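Local coordinates for radical SAM domain protein (Methanothrix thermoacetophila, PDB 6Y1X) that probably acts as a radical SAM carbide synthase that builds NifB-co, a precursor of the nitrogenase iron-molybdenum cofactor, with the help of [4Fe-4S] clusters, at residues A[244-249]-A[271-276]; A[216-221]-A[227-232]; A[89-94]-A[125-130]. One frame throughout, in Å; residues are numbered along the deposited sequence.

Contact 1: A[244-249]-A[271-276]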
ATOM      1  N   HIS A 244      -6.502  -9.522  -0.536  1.00 21.85           N
ATOM      2  CA  HIS A 244      -7.237  -8.302  -0.226  1.00 18.60           C
ATOM      3  C   HIS A 244      -7.194  -8.083   1.278  1.00 16.76           C
ATOM      4  O   HIS A 244      -7.505  -8.998   2.050  1.00 15.94           O
ATOM      5  CB  HIS A 244      -8.686  -8.432  -0.691  1.00 12.90           C
ATOM      6  CG  HIS A 244      -9.460  -7.151  -0.669  1.00 13.70           C
ATOM      7  ND1 HIS A 244     -10.837  -7.122  -0.703  1.00 18.32           N
ATOM      8  CD2 HIS A 244      -9.058  -5.858  -0.655  1.00 15.40           C
ATOM      9  CE1 HIS A 244     -11.251  -5.868  -0.692  1.00 17.10           C
ATOM     10  NE2 HIS A 244     -10.191  -5.081  -0.671  1.00 16.49           N
ATOM     11  N   ASN A 245      -6.841  -6.871   1.692  1.00 15.15           N
ATOM     12  CA  ASN A 245      -6.717  -6.538   3.109  1.00 20.74           C
ATOM     13  C   ASN A 245      -7.690  -5.408   3.421  1.00 19.60           C
ATOM     14  O   ASN A 245      -7.417  -4.241   3.122  1.00 19.98           O
ATOM     15  CB  ASN A 245      -5.278  -6.151   3.436  1.00 20.89           C
ATOM     16  CG  ASN A 245      -5.114  -5.656   4.858  1.00 31.34           C
ATOM     17  OD1 ASN A 245      -5.856  -6.052   5.754  1.00 33.34           O
ATOM     18  ND2 ASN A 245      -4.141  -4.776   5.069  1.00 34.59           N
ATOM     19  N   VAL A 246      -8.813  -5.745   4.040  1.00 19.38           N
ATOM     20  CA  VAL A 246      -9.803  -4.750   4.429  1.00 17.50           C
ATOM     21  C   VAL A 246      -9.476  -4.247   5.827  1.00 23.68           C
ATOM     22  O   VAL A 246      -9.447  -5.024   6.786  1.00 26.52           O
ATOM     23  CB  VAL A 246     -11.222  -5.328   4.359  1.00 23.30           C
ATOM     24  CG1 VAL A 246     -12.242  -4.261   4.712  1.00 25.15           C
ATOM     25  CG2 VAL A 246     -11.481  -5.871   2.960  1.00 22.21           C
ATOM     26  N   MET A 247      -9.215  -2.949   5.938  1.00 19.43           N
ATOM     27  CA  MET A 247      -8.783  -2.318   7.170  1.00 24.20           C
ATOM     28  C   MET A 247      -9.872  -1.396   7.693  1.00 23.29           C
ATOM     29  O   MET A 247     -10.417  -0.596   6.922  1.00 22.62           O
ATOM     30  CB  MET A 247      -7.496  -1.516   6.945  1.00 32.71           C
ATOM     31  CG  MET A 247      -6.420  -2.254   6.168  1.00 39.14           C
ATOM     32  SD  MET A 247      -5.002  -1.193   5.809  1.00 44.25           S
ATOM     33  CE  MET A 247      -5.754   0.042   4.766  1.00 41.27           C
ATOM     34  N   PRO A 248     -10.207  -1.458   8.979  1.00 24.63           N
ATOM     35  CA  PRO A 248     -11.178  -0.507   9.530  1.00 24.14           C
ATOM     36  C   PRO A 248     -10.635   0.917   9.488  1.00 25.49           C
ATOM     37  O   PRO A 248      -9.444   1.155   9.699  1.00 24.83           O
ATOM     38  CB  PRO A 248     -11.380  -1.002  10.967  1.00 27.13           C
ATOM     39  CG  PRO A 248     -10.100  -1.698  11.299  1.00 30.89           C
ATOM     40  CD  PRO A 248      -9.681  -2.371  10.011  1.00 28.00           C
ATOM     41  N   LEU A 249     -11.516   1.860   9.154  1.00 23.02           N
ATOM     42  CA  LEU A 249     -11.183   3.275   9.260  1.00 22.45           C
ATOM     43  C   LEU A 249     -10.623   3.606  10.637  1.00 22.44           C
ATOM     44  O   LEU A 249     -11.145   3.153  11.660  1.00 18.32           O
ATOM     45  CB  LEU A 249     -12.423   4.134   8.988  1.00 26.99           C
ATOM     46  CG  LEU A 249     -12.295   5.630   9.294  1.00 22.81           C
ATOM     47  CD1 LEU A 249     -11.378   6.310   8.286  1.00 23.82           C
ATOM     48  CD2 LEU A 249     -13.647   6.321   9.331  1.00 25.00           C
ATOM     49  N   ASP A 271     -15.465 -12.127   6.069  1.00 22.05           N
ATOM     50  CA  ASP A 271     -15.918 -13.490   5.806  1.00 27.09           C
ATOM     51  C   ASP A 271     -16.671 -13.585   4.486  1.00 27.04           C
ATOM     52  O   ASP A 271     -16.473 -14.533   3.717  1.00 25.26           O
ATOM     53  CB  ASP A 271     -16.792 -13.979   6.957  1.00 32.69           C
ATOM     54  CG  ASP A 271     -15.985 -14.279   8.196  1.00 47.74           C
ATOM     55  OD1 ASP A 271     -14.737 -14.267   8.095  1.00 53.98           O
ATOM     56  OD2 ASP A 271     -16.588 -14.523   9.262  1.00 51.43           O
ATOM     57  N   GLU A 272     -17.528 -12.604   4.198  1.00 21.45           N
ATOM     58  CA  GLU A 272     -18.250 -12.601   2.932  1.00 26.43           C
ATOM     59  C   GLU A 272     -17.307 -12.335   1.765  1.00 22.98           C
ATOM     60  O   GLU A 272     -17.444 -12.944   0.697  1.00 30.07           O
ATOM     61  CB  GLU A 272     -19.364 -11.553   2.965  1.00 27.59           C
ATOM     62  CG  GLU A 272     -20.609 -11.973   3.717  1.00 35.60           C
ATOM     63  CD  GLU A 272     -21.723 -12.419   2.779  1.00 45.16           C
ATOM     64  OE1 GLU A 272     -21.461 -12.556   1.565  1.00 47.92           O
ATOM     65  OE2 GLU A 272     -22.859 -12.622   3.254  1.00 48.22           O
ATOM     66  N   LEU A 273     -16.351 -11.418   1.940  1.00 24.45           N
ATOM     67  CA  LEU A 273     -15.430 -11.107   0.853  1.00 20.47           C
ATOM     68  C   LEU A 273     -14.468 -12.256   0.577  1.00 21.08           C
ATOM     69  O   LEU A 273     -13.900 -12.317  -0.519  1.00 25.01           O
ATOM     70  CB  LEU A 273     -14.645  -9.830   1.163  1.00 20.50           C
ATOM     71  CG  LEU A 273     -15.429  -8.523   1.293  1.00 22.97           C
ATOM     72  CD1 LEU A 273     -14.489  -7.404   1.667  1.00 19.70           C
ATOM     73  CD2 LEU A 273     -16.172  -8.185   0.001  1.00 22.76           C
ATOM     74  N   SER A 274     -14.272 -13.159   1.542  1.00 19.87           N
ATOM     75  CA  SER A 274     -13.381 -14.294   1.318  0.77 24.25           C
ATOM     76  C   SER A 274     -13.924 -15.228   0.242  1.00 28.62           C
ATOM     77  O   SER A 274     -13.155 -15.966  -0.385  1.00 32.33           O
ATOM     78  CB  SER A 274     -13.168 -15.067   2.618  0.77 24.53           C
ATOM     79  OG  SER A 274     -14.388 -15.630   3.065  0.77 27.28           O
ATOM     80  N   LYS A 275     -15.241 -15.219   0.017  1.00 26.57           N
ATOM     81  CA  LYS A 275     -15.810 -16.046  -1.044  1.00 30.97           C
ATOM     82  C   LYS A 275     -15.516 -15.478  -2.427  1.00 32.40           C
ATOM     83  O   LYS A 275     -15.704 -16.178  -3.426  1.00 36.12           O
ATOM     84  CB  LYS A 275     -17.316 -16.208  -0.840  1.00 31.66           C
ATOM     85  CG  LYS A 275     -17.710 -16.639   0.560  1.00 36.94           C
ATOM     86  CD  LYS A 275     -19.207 -16.481   0.790  1.00 45.05           C
ATOM     87  CE  LYS A 275     -19.599 -16.903   2.204  1.00 52.98           C
ATOM     88  NZ  LYS A 275     -21.022 -16.580   2.524  1.00 56.81           N
ATOM     89  N   ILE A 276     -15.089 -14.224  -2.503  1.00 26.86           N
ATOM     90  CA  ILE A 276     -14.690 -13.591  -3.754  1.00 26.31           C
ATOM     91  C   ILE A 276     -13.183 -13.666  -3.955  1.00 26.58           C
ATOM     92  O   ILE A 276     -12.707 -14.080  -5.013  1.00 25.74           O
ATOM     93  CB  ILE A 276     -15.180 -12.127  -3.792  1.00 23.85           C
ATOM     94  CG1 ILE A 276     -16.691 -12.055  -3.564  1.00 25.36           C
ATOM     95  CG2 ILE A 276     -14.781 -11.471  -5.106  1.00 24.61           C
ATOM     96  CD1 ILE A 276     -17.201 -10.648  -3.338  1.00 24.40           C
TER
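L273, on helix 263-273, meets strand 243-248 chiefly through a single methyl: its CD1 lies 3.6 Å from CG2 of V246. The leucine is extended, with CG turned to the side opposite its own carbonyl carbon (chi1 -64°) and CD1 continuing away from CA (chi2 177°), which makes CD1 the far end of the chain and the atom that reaches the sheet. It comes across V246 at about a right angle. The valine, in turn, offers CG2, the branch opposite the carbonyl carbon and beside the backbone N (chi1 -178°).

The same V246 CG2 also leans over one face of the H244 imidazole, 3.7 Å above its plane and displaced toward the rim. L273 CD1 approaches that ring obliquely, 4.3 Å from H244 CE1, so that two methyls gather beside the imidazole. Both ring nitrogens are engaged elsewhere: NE2 bonds to T218, and ND1 makes a weak bond to Q279. V229 and F230 of helix 229-239 touch L273 as well, so the leucine fills the corner where two outer helices meet the edge strand of the radical SAM sheet.

The interface is small, burying 81 Å² in all, and rests wholly on dispersion and the hydrophobic effect. Its chemistry implies a division of labour: polar bonds to neighbouring residues help fix the rotation of the imidazole, while methyl groups pack around CE1, between the two bonded nitrogens.

Contact 2: A[216-221]-A[227-232]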
ATOM      1  N   VAL A 216      -4.070  -5.721  -2.246  1.00 16.49           N
ATOM      2  CA  VAL A 216      -4.872  -4.506  -2.266  1.00 16.70           C
ATOM      3  C   VAL A 216      -5.379  -4.255  -0.854  1.00 20.64           C
ATOM      4  O   VAL A 216      -6.001  -5.133  -0.244  1.00 19.85           O
ATOM      5  CB  VAL A 216      -6.022  -4.597  -3.276  1.00 14.31           C
ATOM      6  CG1 VAL A 216      -7.047  -3.494  -3.007  1.00 11.97           C
ATOM      7  CG2 VAL A 216      -5.460  -4.483  -4.681  1.00 13.74           C
ATOM      8  N   ASN A 217      -5.077  -3.073  -0.323  1.00 17.25           N
ATOM      9  CA  ASN A 217      -5.681  -2.597   0.909  1.00 21.47           C
ATOM     10  C   ASN A 217      -6.945  -1.814   0.589  1.00 20.91           C
ATOM     11  O   ASN A 217      -6.987  -1.061  -0.387  1.00 23.25           O
ATOM     12  CB  ASN A 217      -4.726  -1.675   1.669  1.00 23.14           C
ATOM     13  CG  ASN A 217      -3.504  -2.386   2.196  1.00 23.18           C
ATOM     14  OD1 ASN A 217      -3.477  -3.610   2.337  1.00 21.04           O
ATOM     15  ND2 ASN A 217      -2.481  -1.608   2.523  1.00 29.01           N
ATOM     16  N   THR A 218      -7.959  -1.962   1.435  1.00 19.17           N
ATOM     17  CA  THR A 218      -9.136  -1.104   1.371  1.00 16.84           C
ATOM     18  C   THR A 218      -9.462  -0.626   2.774  1.00 22.11           C
ATOM     19  O   THR A 218      -9.608  -1.444   3.689  1.00 20.26           O
ATOM     20  CB  THR A 218     -10.352  -1.827   0.779  1.00 19.42           C
ATOM     21  OG1 THR A 218     -10.069  -2.239  -0.562  1.00 17.46           O
ATOM     22  CG2 THR A 218     -11.584  -0.917   0.787  1.00 17.65           C
ATOM     23  N   VAL A 219      -9.551   0.691   2.943  1.00 19.57           N
ATOM     24  CA  VAL A 219      -9.974   1.271   4.214  1.00 19.39           C
ATOM     25  C   VAL A 219     -11.492   1.210   4.237  1.00 19.69           C
ATOM     26  O   VAL A 219     -12.155   1.750   3.346  1.00 18.78           O
ATOM     27  CB  VAL A 219      -9.472   2.714   4.378  1.00 22.02           C
ATOM     28  CG1 VAL A 219      -9.875   3.268   5.739  1.00 16.20           C
ATOM     29  CG2 VAL A 219      -7.967   2.770   4.217  1.00 22.17           C
ATOM     30  N   LEU A 220     -12.042   0.539   5.243  1.00 19.14           N
ATOM     31  CA  LEU A 220     -13.487   0.388   5.354  1.00 20.09           C
ATOM     32  C   LEU A 220     -14.061   1.623   6.033  1.00 19.53           C
ATOM     33  O   LEU A 220     -13.894   1.809   7.240  1.00 20.46           O
ATOM     34  CB  LEU A 220     -13.810  -0.888   6.123  1.00 20.17           C
ATOM     35  CG  LEU A 220     -15.266  -1.341   6.141  1.00 30.98           C
ATOM     36  CD1 LEU A 220     -15.732  -1.698   4.739  1.00 25.74           C
ATOM     37  CD2 LEU A 220     -15.395  -2.530   7.078  1.00 31.50           C
ATOM     38  N   ILE A 221     -14.769   2.443   5.267  1.00 15.57           N
ATOM     39  CA  ILE A 221     -15.259   3.737   5.737  1.00 20.17           C
ATOM     40  C   ILE A 221     -16.777   3.668   5.816  1.00 21.45           C
ATOM     41  O   ILE A 221     -17.451   3.728   4.778  1.00 26.40           O
ATOM     42  CB  ILE A 221     -14.799   4.878   4.816  1.00 20.28           C
ATOM     43  CG1 ILE A 221     -13.275   4.851   4.654  1.00 16.56           C
ATOM     44  CG2 ILE A 221     -15.260   6.217   5.366  1.00 19.20           C
ATOM     45  CD1 ILE A 221     -12.770   5.591   3.398  1.00 18.35           C
ATOM     46  N   LYS A 227     -20.367  -0.750   1.643  1.00 25.13           N
ATOM     47  CA  LYS A 227     -20.926  -1.771   0.762  1.00 24.74           C
ATOM     48  C   LYS A 227     -20.277  -1.784  -0.614  1.00 27.78           C
ATOM     49  O   LYS A 227     -20.337  -2.810  -1.299  1.00 31.89           O
ATOM     50  CB  LYS A 227     -22.452  -1.621   0.626  1.00 28.36           C
ATOM     51  CG  LYS A 227     -22.988  -0.288   0.117  1.00 25.78           C
ATOM     52  CD  LYS A 227     -24.523  -0.306   0.156  1.00 34.02           C
ATOM     53  CE  LYS A 227     -25.169   0.714  -0.765  1.00 37.73           C
ATOM     54  NZ  LYS A 227     -24.288   1.863  -1.103  1.00 50.07           N
ATOM     55  N   HIS A 228     -19.638  -0.688  -1.019  1.00 22.56           N
ATOM     56  CA  HIS A 228     -18.909  -0.665  -2.282  1.00 15.46           C
ATOM     57  C   HIS A 228     -17.724  -1.624  -2.278  1.00 20.13           C
ATOM     58  O   HIS A 228     -17.253  -2.023  -3.349  1.00 17.58           O
ATOM     59  CB  HIS A 228     -18.438   0.763  -2.574  1.00 17.56           C
ATOM     60  CG  HIS A 228     -17.710   0.920  -3.874  1.00 16.77           C
ATOM     61  ND1 HIS A 228     -18.261   0.561  -5.085  1.00 16.50           N
ATOM     62  CD2 HIS A 228     -16.490   1.437  -4.154  1.00 15.19           C
ATOM     63  CE1 HIS A 228     -17.404   0.828  -6.053  1.00 19.30           C
ATOM     64  NE2 HIS A 228     -16.322   1.363  -5.515  1.00 17.95           N
ATOM     65  N   VAL A 229     -17.238  -2.013  -1.100  1.00 15.00           N
ATOM     66  CA  VAL A 229     -16.080  -2.902  -1.021  1.00 21.05           C
ATOM     67  C   VAL A 229     -16.345  -4.218  -1.743  1.00 15.23           C
ATOM     68  O   VAL A 229     -15.412  -4.856  -2.241  1.00 15.36           O
ATOM     69  CB  VAL A 229     -15.666  -3.125   0.453  1.00 22.79           C
ATOM     70  CG1 VAL A 229     -16.738  -3.871   1.222  1.00 19.22           C
ATOM     71  CG2 VAL A 229     -14.324  -3.842   0.537  1.00 23.67           C
ATOM     72  N   PHE A 230     -17.609  -4.646  -1.821  1.00 17.99           N
ATOM     73  CA  PHE A 230     -17.942  -5.829  -2.613  1.00 18.85           C
ATOM     74  C   PHE A 230     -17.584  -5.626  -4.083  1.00 19.98           C
ATOM     75  O   PHE A 230     -17.016  -6.521  -4.723  1.00 18.31           O
ATOM     76  CB  PHE A 230     -19.423  -6.169  -2.460  1.00 23.25           C
ATOM     77  CG  PHE A 230     -19.771  -6.762  -1.127  1.00 24.98           C
ATOM     78  CD1 PHE A 230     -19.745  -8.132  -0.927  1.00 32.04           C
ATOM     79  CD2 PHE A 230     -20.160  -5.942  -0.076  1.00 21.41           C
ATOM     80  CE1 PHE A 230     -20.069  -8.676   0.306  1.00 35.11           C
ATOM     81  CE2 PHE A 230     -20.489  -6.478   1.161  1.00 24.16           C
ATOM     82  CZ  PHE A 230     -20.444  -7.846   1.351  1.00 28.92           C
ATOM     83  N   ASP A 231     -17.905  -4.451  -4.634  1.00 16.22           N
ATOM     84  CA  ASP A 231     -17.530  -4.146  -6.012  1.00 19.54           C
ATOM     85  C   ASP A 231     -16.012  -4.095  -6.169  1.00 21.28           C
ATOM     86  O   ASP A 231     -15.471  -4.502  -7.204  1.00 16.34           O
ATOM     87  CB  ASP A 231     -18.137  -2.807  -6.433  1.00 18.56           C
ATOM     88  CG  ASP A 231     -19.619  -2.899  -6.738  1.00 33.43           C
ATOM     89  OD1 ASP A 231     -20.116  -4.002  -7.056  1.00 40.11           O
ATOM     90  OD2 ASP A 231     -20.294  -1.852  -6.638  1.00 39.13           O
ATOM     91  N   ILE A 232     -15.310  -3.562  -5.167  1.00 23.26           N
ATOM     92  CA  ILE A 232     -13.848  -3.536  -5.219  1.00 16.22           C
ATOM     93  C   ILE A 232     -13.295  -4.952  -5.301  1.00 20.07           C
ATOM     94  O   ILE A 232     -12.426  -5.253  -6.129  1.00 16.89           O
ATOM     95  CB  ILE A 232     -13.267  -2.787  -4.007  1.00 16.34           C
ATOM     96  CG1 ILE A 232     -13.730  -1.330  -3.985  1.00 11.50           C
ATOM     97  CG2 ILE A 232     -11.732  -2.897  -3.986  1.00 13.76           C
ATOM     98  CD1 ILE A 232     -13.345  -0.619  -2.703  1.00 11.90           C
TER
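The hydroxyl oxygen OG1 of T218 is gripped by two polar groups, NE2 of H244 and the backbone carbonyl of L165, and it also touches the methyl CG2 of I232 at 3.9 Å. A buried hydroxyl is thereby satisfied by H244 of the adjacent strand 243-248 and by the carbonyl of L165, just after strand 160-164, while its flank is left to hydrocarbon. The threonine torsion sorts these roles: OG1 is placed opposite the carbonyl carbon (chi1 -61°), and CG2 opposite the backbone nitrogen.

Strand 213-220 and helix 229-239 form the first half of a beta-alpha-beta unit, the building block of the partial TIM barrel of radical SAM enzymes, and the chain returns to the sheet as strand 243-248. Here I232 and T218 point at each other tip to tip. The isoleucine brings CD1 to 3.9 Å from CG2 of T218, and its CG2 branch covers the hydroxyl. One turn earlier, V229 crosses the threonine at a slant and sets its own CG2 4.0 Å from T218 CG2. Both helix residues thus rest against that one methyl from the helix side. V229 takes the less common torsion (chi1 65°), in which CG1 sits between the backbone nitrogen and carbonyl carbon; this branch meets L220 CD1 at 4.3 Å, the loosest of the approaches. L220 itself reaches on to I269 of helix 263-273, which extends the same apolar layer.

The chemistry implies an amphipathic use of one threonine: its methyl is buried under the helix, whereas its hydroxyl ties the strand to H244 and to the L165 carbonyl through polar bonds and is shielded by isoleucine.

Contact 3: A[89-94]-A[125-130]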
ATOM      1  N   GLU A  89      21.593   6.058   4.714  1.00 34.60           N
ATOM      2  CA  GLU A  89      21.249   5.720   6.090  1.00 29.78           C
ATOM      3  C   GLU A  89      20.339   4.500   6.147  1.00 27.72           C
ATOM      4  O   GLU A  89      20.497   3.638   7.020  1.00 36.34           O
ATOM      5  CB  GLU A  89      20.585   6.917   6.771  1.00 32.63           C
ATOM      6  CG  GLU A  89      21.521   8.089   6.995  1.00 39.56           C
ATOM      7  CD  GLU A  89      20.786   9.379   7.297  1.00 48.45           C
ATOM      8  OE1 GLU A  89      19.540   9.394   7.211  1.00 45.74           O
ATOM      9  OE2 GLU A  89      21.460  10.381   7.614  1.00 56.67           O
ATOM     10  N   ALA A  90      19.384   4.406   5.220  1.00 25.70           N
ATOM     11  CA  ALA A  90      18.478   3.261   5.203  1.00 23.16           C
ATOM     12  C   ALA A  90      19.241   1.965   4.969  1.00 24.35           C
ATOM     13  O   ALA A  90      18.963   0.947   5.615  1.00 29.80           O
ATOM     14  CB  ALA A  90      17.404   3.457   4.134  1.00 20.57           C
ATOM     15  N   LEU A  91      20.203   1.978   4.044  1.00 26.51           N
ATOM     16  CA  LEU A  91      21.035   0.799   3.827  1.00 27.56           C
ATOM     17  C   LEU A  91      21.807   0.437   5.091  1.00 41.22           C
ATOM     18  O   LEU A  91      21.966  -0.746   5.416  1.00 41.31           O
ATOM     19  CB  LEU A  91      21.991   1.031   2.657  1.00 34.13           C
ATOM     20  CG  LEU A  91      22.893  -0.152   2.304  1.00 39.33           C
ATOM     21  CD1 LEU A  91      22.060  -1.356   1.888  1.00 37.09           C
ATOM     22  CD2 LEU A  91      23.868   0.231   1.205  1.00 41.56           C
ATOM     23  N   GLU A  92      22.299   1.447   5.814  1.00 39.83           N
ATOM     24  CA  GLU A  92      23.004   1.186   7.063  1.00 40.27           C
ATOM     25  C   GLU A  92      22.084   0.562   8.106  1.00 35.67           C
ATOM     26  O   GLU A  92      22.521  -0.282   8.896  1.00 37.63           O
ATOM     27  CB  GLU A  92      23.611   2.483   7.594  1.00 45.22           C
ATOM     28  CG  GLU A  92      24.732   3.030   6.732  1.00 52.07           C
ATOM     29  CD  GLU A  92      25.155   4.423   7.146  1.00 63.28           C
ATOM     30  OE1 GLU A  92      26.117   4.954   6.550  1.00 69.84           O
ATOM     31  OE2 GLU A  92      24.522   4.992   8.060  1.00 66.80           O
ATOM     32  N   ARG A  93      20.813   0.977   8.147  1.00 31.64           N
ATOM     33  CA  ARG A  93      19.892   0.343   9.086  1.00 38.64           C
ATOM     34  C   ARG A  93      19.640  -1.113   8.713  1.00 40.39           C
ATOM     35  O   ARG A  93      19.524  -1.972   9.595  1.00 46.66           O
ATOM     36  CB  ARG A  93      18.575   1.113   9.178  1.00 33.52           C
ATOM     37  CG  ARG A  93      17.647   0.510  10.233  1.00 38.11           C
ATOM     38  CD  ARG A  93      16.360   1.283  10.397  1.00 40.62           C
ATOM     39  NE  ARG A  93      16.574   2.547  11.097  1.00 46.43           N
ATOM     40  N   VAL A  94      19.545  -1.407   7.413  1.00 36.64           N
ATOM     41  CA  VAL A  94      19.416  -2.793   6.969  1.00 28.93           C
ATOM     42  C   VAL A  94      20.608  -3.613   7.442  1.00 34.22           C
ATOM     43  O   VAL A  94      20.449  -4.726   7.958  1.00 36.84           O
ATOM     44  CB  VAL A  94      19.264  -2.858   5.438  1.00 29.51           C
ATOM     45  CG1 VAL A  94      19.202  -4.297   4.982  1.00 27.58           C
ATOM     46  CG2 VAL A  94      18.009  -2.140   5.008  1.00 28.25           C
ATOM     47  N   LEU A 125      15.926   0.966  -2.678  1.00 24.03           N
ATOM     48  CA  LEU A 125      15.691  -0.434  -3.006  1.00 24.42           C
ATOM     49  C   LEU A 125      16.705  -0.950  -4.013  1.00 24.47           C
ATOM     50  O   LEU A 125      16.978  -2.154  -4.052  1.00 26.38           O
ATOM     51  CB  LEU A 125      14.273  -0.615  -3.534  1.00 27.64           C
ATOM     52  CG  LEU A 125      13.194  -0.408  -2.476  1.00 25.93           C
ATOM     53  CD1 LEU A 125      11.846  -0.461  -3.132  1.00 30.11           C
ATOM     54  CD2 LEU A 125      13.305  -1.447  -1.365  1.00 22.52           C
ATOM     55  N   ARG A 126      17.267  -0.062  -4.833  1.00 26.07           N
ATOM     56  CA  ARG A 126      18.380  -0.452  -5.689  1.00 31.52           C
ATOM     57  C   ARG A 126      19.611  -0.795  -4.856  1.00 36.43           C
ATOM     58  O   ARG A 126      20.313  -1.771  -5.146  1.00 39.49           O
ATOM     59  CB  ARG A 126      18.687   0.671  -6.679  1.00 32.86           C
ATOM     60  CG  ARG A 126      19.775   0.339  -7.676  1.00 47.90           C
ATOM     61  CD  ARG A 126      20.306   1.590  -8.354  1.00 58.47           C
ATOM     62  NE  ARG A 126      21.024   2.458  -7.422  1.00 64.20           N
ATOM     63  CZ  ARG A 126      22.304   2.307  -7.093  1.00 68.13           C
ATOM     64  NH1 ARG A 126      23.015   1.315  -7.615  1.00 73.43           N
ATOM     65  NH2 ARG A 126      22.878   3.147  -6.240  1.00 66.16           N
ATOM     66  N   LEU A 127      19.884  -0.008  -3.811  1.00 28.42           N
ATOM     67  CA  LEU A 127      21.016  -0.300  -2.938  1.00 31.23           C
ATOM     68  C   LEU A 127      20.801  -1.590  -2.154  1.00 31.27           C
ATOM     69  O   LEU A 127      21.709  -2.424  -2.060  1.00 32.32           O
ATOM     70  CB  LEU A 127      21.256   0.862  -1.972  1.00 31.22           C
ATOM     71  CG  LEU A 127      21.849   2.168  -2.501  1.00 32.05           C
ATOM     72  CD1 LEU A 127      21.848   3.219  -1.400  1.00 34.80           C
ATOM     73  CD2 LEU A 127      23.260   1.949  -3.028  1.00 34.82           C
ATOM     74  N   VAL A 128      19.604  -1.776  -1.595  1.00 27.36           N
ATOM     75  CA  VAL A 128      19.333  -2.967  -0.796  1.00 33.12           C
ATOM     76  C   VAL A 128      19.376  -4.221  -1.663  1.00 32.30           C
ATOM     77  O   VAL A 128      19.998  -5.225  -1.297  1.00 30.26           O
ATOM     78  CB  VAL A 128      17.981  -2.826  -0.074  1.00 32.15           C
ATOM     79  CG1 VAL A 128      17.573  -4.151   0.557  1.00 33.55           C
ATOM     80  CG2 VAL A 128      18.058  -1.724   0.970  1.00 27.53           C
ATOM     81  N   GLY A 129      18.703  -4.186  -2.816  1.00 31.59           N
ATOM     82  CA  GLY A 129      18.628  -5.370  -3.659  1.00 29.10           C
ATOM     83  C   GLY A 129      19.983  -5.820  -4.165  1.00 32.84           C
ATOM     84  O   GLY A 129      20.248  -7.019  -4.287  1.00 38.62           O
ATOM     85  N   GLU A 130      20.861  -4.866  -4.469  1.00 32.13           N
ATOM     86  CA  GLU A 130      22.165  -5.213  -5.010  1.00 33.63           C
ATOM     87  C   GLU A 130      23.077  -5.805  -3.943  1.00 35.89           C
ATOM     88  O   GLU A 130      23.887  -6.685  -4.246  1.00 38.57           O
ATOM     89  CB  GLU A 130      22.804  -3.980  -5.645  1.00 37.31           C
ATOM     90  CG  GLU A 130      22.206  -3.612  -6.989  1.00 49.54           C
ATOM     91  CD  GLU A 130      22.679  -2.263  -7.490  1.00 62.77           C
ATOM     92  OE1 GLU A 130      23.633  -1.709  -6.906  1.00 66.15           O
ATOM     93  OE2 GLU A 130      22.097  -1.758  -8.474  1.00 67.78           O
TER
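With CG opposite the backbone nitrogen (chi1 -178°), L91 extends toward helix 119-131, and a second rotation (chi2 61°) spreads its two methyls over separate targets. V94 and V128 share another setting: in each, CG1 takes the place opposite the nitrogen, and CG2, opposite the carbonyl carbon, is the branch offered across the interface. The arrangement is that of neighbouring outer helices in a beta/alpha barrel, here the partial TIM barrel of the radical SAM fold. Helix 87-100 comes before strand 104-109 and helix 119-131 after it; the two run side by side in nearly the same sense, with the axes of the two short segments 9.6 Å apart at their closest and crossing at -33°.

The side chains meet in three ways. L91 and L127 cross at about a right angle, CD2 of L91 resting 4.2 Å from CB of L127. L91 and V128 slide past each other in opposite directions, whereas V94 meets V128 on a slant. The side-chain contacts are all apolar, and 187 Å² is buried between the segments. V128 also touches V107 and L137, and L125 of the same helix packs on the same two strands, so helix 119-131 is seated on the sheet, while V94 of helix 87-100 touches L53 and Y132 in loops. Toward the outer side, R126 NH1 and E130 OE1 form a salt bridge of 3.2 Å along the same helix, and R126 also pairs with E123.

CG2 of V128 is met by two residues of helix 87-100: L91 CD1 and V94 CG2 each stand 4.1 Å from it, and the L91 methyl lies equally far from the carbonyl oxygen of L127.

How the contacts relate
Contact 3 comes first along the chain, then contact 2, then contact 1, each closing before the next opens. Contacts 1 and 2 are neighbours, with centres about 7 Å apart, and their strands, 213-220 and 243-248, lie side by side at one end of the six-stranded parallel sheet; M247 N and O probably bond T218 O and L220 N. Contact 3 lies on the opposite side of the chain's centre, about 33 Å from contact 1 and 34 Å from contact 2 between centres, where helices 87-100 and 119-131 lie beside the early strands. Together they exemplify how helices pack on both ends of a barrel-like sheet whose interior holds a cluster site.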